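Local coordinates for gamma-D-glutamyl-L-lysine dipeptidyl-peptidase (Bacillus cereus ATCC 10987, PDB 3H41), which probably hydrolyses gamma-D-glutamyl-L-lysine bonds in cell-wall murein peptides, releasing the dipeptide L-Ala-D-Glu, at residues T106-V120 against I156-A168. Residues are numbered along the deposited sequence; the frame is centred on the assembly and turned at random.
Sequences TYNQEFADKTNEPFV and ISYRVLLPNGQKA. With PO4 (phosphate ion), chain D.
F111 lays one ring face over P163, whose CA stands 3.7 Å from the ring centroid in a CH-pi contact, while the carbonyl O of L161 meets the ring edge in plane, 3.4 Å from CE1. With CG anti to the backbone N (chi1 -172°), the ring leaves helix 109-113 on the side of the L162-G165 turn; F10 adds an edge-to-face ring contact.

Further apolar packing runs along L161, whose CD2 presses on the helix backbone and lies 3.7 Å from CD of K114, the two side chains crossing at about a right angle, with CG of E110 also touching CD2. Past the helix, CG2 of V120 rests on strand 157-161, 3.5 Å from CG1 of V160 and also against CB of Y158.

No direct hydrogen bond joins the segments; water does that work. One bridges N108 N to P163 O, and a second links E110 OE1 to G165 O. N108 also caps the helix: its OD1 takes the F111 N-H on a lone pair in the carbonyl plane (3.0 Å), leaving the amide against CA of G165, where ND2 comes within 3.6 Å.

The arrangement sets an N-capped short helix, in the connection between strands 105-106 and 119-122, on the type I turn of the 157-161/167-171 beta hairpin, packing the link between the two SH3-like domains against the second, away from the active site.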
loop_
_atom_site.group_PDB
_atom_site.type_symbol
_atom_site.label_atom_id
_atom_site.label_comp_id
_atom_site.label_asym_id
_atom_site.label_seq_id
_atom_site.Cartn_x
_atom_site.Cartn_y
_atom_site.Cartn_z
ATOM N N THR A 106 7.972 11.492 11.767
ATOM C CA THR A 106 8.866 12.617 11.861
ATOM C C THR A 106 8.123 13.876 11.403
ATOM O O THR A 106 6.956 13.829 10.951
ATOM C CB THR A 106 10.150 12.385 11.032
ATOM O OG1 THR A 106 11.093 13.419 11.331
ATOM C CG2 THR A 106 9.863 12.349 9.557
ATOM N N TYR A 107 8.791 15.017 11.552
ATOM C CA TYR A 107 8.289 16.263 10.957
ATOM C C TYR A 107 9.494 17.100 10.567
ATOM O O TYR A 107 10.373 17.319 11.386
ATOM C CB TYR A 107 7.416 17.062 11.935
ATOM C CG TYR A 107 6.810 18.306 11.272
ATOM C CD1 TYR A 107 7.534 19.505 11.196
ATOM C CD2 TYR A 107 5.583 18.250 10.642
ATOM C CE1 TYR A 107 7.000 20.633 10.571
ATOM C CE2 TYR A 107 5.045 19.362 10.001
ATOM C CZ TYR A 107 5.761 20.544 9.966
ATOM O OH TYR A 107 5.232 21.644 9.324
ATOM N N ASN A 108 9.553 17.523 9.317
ATOM C CA ASN A 108 10.584 18.446 8.859
ATOM C C ASN A 108 9.891 19.529 8.036
ATOM O O ASN A 108 9.123 19.228 7.117
ATOM C CB ASN A 108 11.625 17.687 8.044
ATOM C CG ASN A 108 12.705 18.581 7.494
ATOM O OD1 ASN A 108 12.585 19.044 6.371
ATOM N ND2 ASN A 108 13.785 18.762 8.235
ATOM N N GLN A 109 10.095 20.796 8.412
ATOM C CA GLN A 109 9.382 21.891 7.751
ATOM C C GLN A 109 9.657 21.965 6.248
ATOM O O GLN A 109 8.739 22.221 5.449
ATOM C CB GLN A 109 9.738 23.243 8.385
ATOM C CG GLN A 109 8.820 24.377 7.904
ATOM C CD GLN A 109 7.353 24.103 8.209
ATOM O OE1 GLN A 109 7.015 23.750 9.334
ATOM N NE2 GLN A 109 6.482 24.221 7.197
ATOM N N GLU A 110 10.920 21.784 5.868
ATOM C CA GLU A 110 11.293 21.761 4.449
ATOM C C GLU A 110 10.534 20.679 3.685
ATOM O O GLU A 110 9.980 20.955 2.616
ATOM C CB GLU A 110 12.791 21.543 4.248
ATOM C CG GLU A 110 13.170 21.553 2.745
ATOM C CD GLU A 110 14.665 21.310 2.456
ATOM O OE1 GLU A 110 15.412 20.923 3.377
ATOM O OE2 GLU A 110 15.077 21.491 1.283
ATOM N N PHE A 111 10.514 19.448 4.220
ATOM C CA PHE A 111 9.699 18.383 3.609
ATOM C C PHE A 111 8.219 18.757 3.578
ATOM O O PHE A 111 7.546 18.618 2.557
ATOM C CB PHE A 111 9.873 17.048 4.343
ATOM C CG PHE A 111 9.214 15.883 3.649
ATOM C CD1 PHE A 111 9.907 15.135 2.684
ATOM C CD2 PHE A 111 7.903 15.534 3.940
ATOM C CE1 PHE A 111 9.312 14.055 2.035
ATOM C CE2 PHE A 111 7.295 14.464 3.282
ATOM C CZ PHE A 111 8.014 13.705 2.335
ATOM N N ALA A 112 7.692 19.193 4.716
ATOM C CA ALA A 112 6.290 19.639 4.780
ATOM C C ALA A 112 5.983 20.720 3.702
ATOM O O ALA A 112 4.956 20.662 3.027
ATOM C CB ALA A 112 5.973 20.166 6.175
ATOM N N ASP A 113 6.892 21.669 3.517
ATOM C CA ASP A 113 6.696 22.722 2.488
ATOM C C ASP A 113 6.768 22.194 1.050
ATOM O O ASP A 113 6.241 22.826 0.119
ATOM C CB ASP A 113 7.724 23.833 2.667
ATOM C CG ASP A 113 7.483 24.650 3.919
ATOM O OD1 ASP A 113 6.324 24.686 4.389
ATOM O OD2 ASP A 113 8.456 25.235 4.433
ATOM N N LYS A 114 7.449 21.064 0.852
ATOM C CA LYS A 114 7.666 20.546 -0.491
ATOM C C LYS A 114 6.681 19.432 -0.852
ATOM O O LYS A 114 6.800 18.833 -1.899
ATOM C CB LYS A 114 9.107 20.063 -0.627
ATOM C CG LYS A 114 10.154 21.203 -0.693
ATOM C CD LYS A 114 11.583 20.623 -0.744
ATOM C CE LYS A 114 12.598 21.604 -1.328
ATOM N NZ LYS A 114 12.472 21.769 -2.817
ATOM N N THR A 115 5.685 19.197 0.003
ATOM C CA THR A 115 4.720 18.110 -0.192
ATOM C C THR A 115 3.889 18.279 -1.450
ATOM O O THR A 115 3.357 17.313 -1.984
ATOM C CB THR A 115 3.714 18.019 0.976
ATOM O OG1 THR A 115 2.934 19.222 1.030
ATOM C CG2 THR A 115 4.427 17.791 2.312
ATOM N N ASN A 116 3.728 19.518 -1.889
ATOM C CA ASN A 116 2.928 19.805 -3.081
ATOM C C ASN A 116 3.772 20.095 -4.329
ATOM O O ASN A 116 3.228 20.570 -5.336
ATOM C CB ASN A 116 1.984 20.983 -2.804
ATOM C CG ASN A 116 0.843 20.600 -1.877
ATOM O OD1 ASN A 116 0.733 21.125 -0.763
ATOM N ND2 ASN A 116 0.005 19.656 -2.319
ATOM N N GLU A 117 5.073 19.777 -4.264
ATOM C CA GLU A 117 5.991 19.964 -5.385
ATOM C C GLU A 117 6.077 18.679 -6.202
ATOM O O GLU A 117 5.602 17.626 -5.741
ATOM C CB GLU A 117 7.383 20.430 -4.870
ATOM C CG GLU A 117 7.384 21.897 -4.375
ATOM C CD GLU A 117 8.774 22.478 -3.962
ATOM O OE1 GLU A 117 9.843 21.803 -4.154
ATOM O OE2 GLU A 117 8.780 23.647 -3.457
ATOM N N PRO A 118 6.651 18.745 -7.428
ATOM C CA PRO A 118 6.869 17.539 -8.214
ATOM C C PRO A 118 7.658 16.481 -7.428
ATOM O O PRO A 118 8.493 16.823 -6.582
ATOM C CB PRO A 118 7.638 18.035 -9.440
ATOM C CG PRO A 118 7.155 19.500 -9.594
ATOM C CD PRO A 118 7.037 19.962 -8.160
ATOM N N PHE A 119 7.345 15.217 -7.685
ATOM C CA PHE A 119 7.859 14.111 -6.880
ATOM C C PHE A 119 8.278 12.949 -7.754
ATOM O O PHE A 119 7.870 12.826 -8.907
ATOM C CB PHE A 119 6.868 13.662 -5.814
ATOM C CG PHE A 119 5.539 13.150 -6.342
ATOM C CD1 PHE A 119 5.430 11.904 -6.960
ATOM C CD2 PHE A 119 4.370 13.874 -6.118
ATOM C CE1 PHE A 119 4.216 11.441 -7.425
ATOM C CE2 PHE A 119 3.134 13.416 -6.586
ATOM C CZ PHE A 119 3.059 12.203 -7.258
ATOM N N VAL A 120 9.105 12.087 -7.165
ATOM C CA VAL A 120 9.503 10.848 -7.760
ATOM C C VAL A 120 8.642 9.773 -7.135
ATOM O O VAL A 120 8.473 9.741 -5.908
ATOM C CB VAL A 120 10.999 10.527 -7.469
ATOM C CG1 VAL A 120 11.370 9.122 -8.006
ATOM C CG2 VAL A 120 11.910 11.605 -8.093
ATOM N N ILE A 156 21.939 9.459 -14.528
ATOM C CA ILE A 156 21.692 8.128 -13.964
ATOM C C ILE A 156 20.669 8.059 -12.804
ATOM O O ILE A 156 20.249 6.953 -12.423
ATOM C CB ILE A 156 22.999 7.414 -13.545
ATOM C CG1 ILE A 156 23.718 8.167 -12.413
ATOM C CG2 ILE A 156 23.956 7.196 -14.779
ATOM C CD1 ILE A 156 24.751 7.291 -11.656
ATOM N N SER A 157 20.261 9.208 -12.255
ATOM C CA SER A 157 19.567 9.225 -10.961
ATOM C C SER A 157 18.608 10.376 -10.768
ATOM O O SER A 157 18.650 11.369 -11.493
ATOM C CB SER A 157 20.585 9.254 -9.815
ATOM O OG SER A 157 21.390 10.412 -9.891
ATOM N N TYR A 158 17.736 10.223 -9.781
ATOM C CA TYR A 158 16.948 11.323 -9.274
ATOM C C TYR A 158 17.446 11.560 -7.862
ATOM O O TYR A 158 17.718 10.590 -7.135
ATOM C CB TYR A 158 15.473 10.957 -9.150
ATOM C CG TYR A 158 14.790 10.520 -10.419
ATOM C CD1 TYR A 158 14.536 11.423 -11.433
ATOM C CD2 TYR A 158 14.366 9.214 -10.582
ATOM C CE1 TYR A 158 13.892 11.024 -12.597
ATOM C CE2 TYR A 158 13.710 8.802 -11.756
ATOM C CZ TYR A 158 13.479 9.711 -12.750
ATOM O OH TYR A 158 12.834 9.338 -13.909
ATOM N N ARG A 159 17.551 12.828 -7.475
ATOM C CA ARG A 159 17.746 13.184 -6.083
ATOM C C ARG A 159 16.428 13.606 -5.461
ATOM O O ARG A 159 15.625 14.356 -6.071
ATOM C CB ARG A 159 18.798 14.299 -6.008
ATOM C CG ARG A 159 19.285 14.610 -4.619
ATOM C CD ARG A 159 20.604 15.419 -4.719
ATOM N NE ARG A 159 21.420 15.245 -3.539
ATOM C CZ ARG A 159 21.999 16.235 -2.862
ATOM N NH1 ARG A 159 21.856 17.498 -3.257
ATOM N NH2 ARG A 159 22.740 15.954 -1.789
ATOM N N VAL A 160 16.173 13.118 -4.243
ATOM C CA VAL A 160 14.939 13.408 -3.567
ATOM C C VAL A 160 15.164 13.811 -2.111
ATOM O O VAL A 160 16.216 13.541 -1.523
ATOM C CB VAL A 160 13.995 12.149 -3.596
ATOM C CG1 VAL A 160 13.662 11.775 -5.029
ATOM C CG2 VAL A 160 14.678 10.975 -2.842
ATOM N N LEU A 161 14.149 14.396 -1.513
ATOM C CA LEU A 161 14.162 14.776 -0.106
ATOM C C LEU A 161 13.380 13.749 0.752
ATOM O O LEU A 161 12.253 13.404 0.426
ATOM C CB LEU A 161 13.506 16.155 0.061
ATOM C CG LEU A 161 13.613 16.766 1.464
ATOM C CD1 LEU A 161 15.063 17.133 1.816
ATOM C CD2 LEU A 161 12.689 17.969 1.604
ATOM N N LEU A 162 14.019 13.251 1.790
ATOM C CA LEU A 162 13.414 12.331 2.766
ATOM C C LEU A 162 12.592 13.092 3.833
ATOM O O LEU A 162 12.835 14.266 4.106
ATOM C CB LEU A 162 14.496 11.514 3.469
ATOM C CG LEU A 162 15.317 10.682 2.505
ATOM C CD1 LEU A 162 16.358 9.907 3.284
ATOM C CD2 LEU A 162 14.399 9.774 1.687
ATOM N N PRO A 163 11.618 12.415 4.452
ATOM C CA PRO A 163 10.759 13.099 5.430
ATOM C C PRO A 163 11.519 13.649 6.649
ATOM O O PRO A 163 11.024 14.546 7.328
ATOM C CB PRO A 163 9.744 12.012 5.855
ATOM C CG PRO A 163 10.023 10.823 5.092
ATOM C CD PRO A 163 11.107 11.083 4.087
ATOM N N ASN A 164 12.694 13.104 6.937
ATOM C CA ASN A 164 13.496 13.634 8.016
ATOM C C ASN A 164 14.367 14.826 7.599
ATOM O O ASN A 164 15.145 15.326 8.414
ATOM C CB ASN A 164 14.336 12.547 8.663
ATOM C CG ASN A 164 15.465 12.059 7.778
ATOM O OD1 ASN A 164 15.560 12.428 6.607
ATOM N ND2 ASN A 164 16.335 11.238 8.343
ATOM N N GLY A 165 14.226 15.285 6.362
ATOM C CA GLY A 165 15.068 16.392 5.839
ATOM C C GLY A 165 16.401 16.004 5.221
ATOM O O GLY A 165 17.097 16.876 4.675
ATOM N N GLN A 166 16.791 14.720 5.276
ATOM C CA GLN A 166 17.989 14.274 4.556
ATOM C C GLN A 166 17.706 14.176 3.065
ATOM O O GLN A 166 16.551 14.152 2.615
ATOM C CB GLN A 166 18.494 12.922 5.089
ATOM C CG GLN A 166 19.043 12.975 6.499
ATOM C CD GLN A 166 19.591 11.639 6.951
ATOM O OE1 GLN A 166 18.831 10.644 7.058
ATOM N NE2 GLN A 166 20.914 11.588 7.210
ATOM N N LYS A 167 18.784 14.159 2.297
ATOM C CA LYS A 167 18.743 14.017 0.850
ATOM C C LYS A 167 19.273 12.630 0.471
ATOM O O LYS A 167 20.142 12.068 1.174
ATOM C CB LYS A 167 19.592 15.109 0.210
ATOM C CG LYS A 167 19.103 16.537 0.533
ATOM C CD LYS A 167 19.921 17.576 -0.232
ATOM C CE LYS A 167 19.398 19.013 -0.032
ATOM N NZ LYS A 167 19.286 19.369 1.395
ATOM N N ALA A 168 18.714 12.103 -0.611
ATOM C CA ALA A 168 18.956 10.748 -1.071
ATOM C C ALA A 168 18.825 10.688 -2.563
ATOM O O ALA A 168 18.245 11.579 -3.216
ATOM C CB ALA A 168 17.930 9.783 -0.441
HETATM P P PO4 D . 23.071 9.669 9.095
HETATM O O1 PO4 D . 23.328 11.139 9.310
HETATM O O2 PO4 D . 24.370 8.899 9.400
HETATM O O3 PO4 D . 21.999 9.259 10.083
HETATM O O4 PO4 D . 22.632 9.408 7.689
HETATM O O HOH W 1 8.603 15.608 7.451
HETATM O O HOH W 2 16.807 19.487 4.842
HETATM O O HOH W 3 17.249 21.779 0.145
#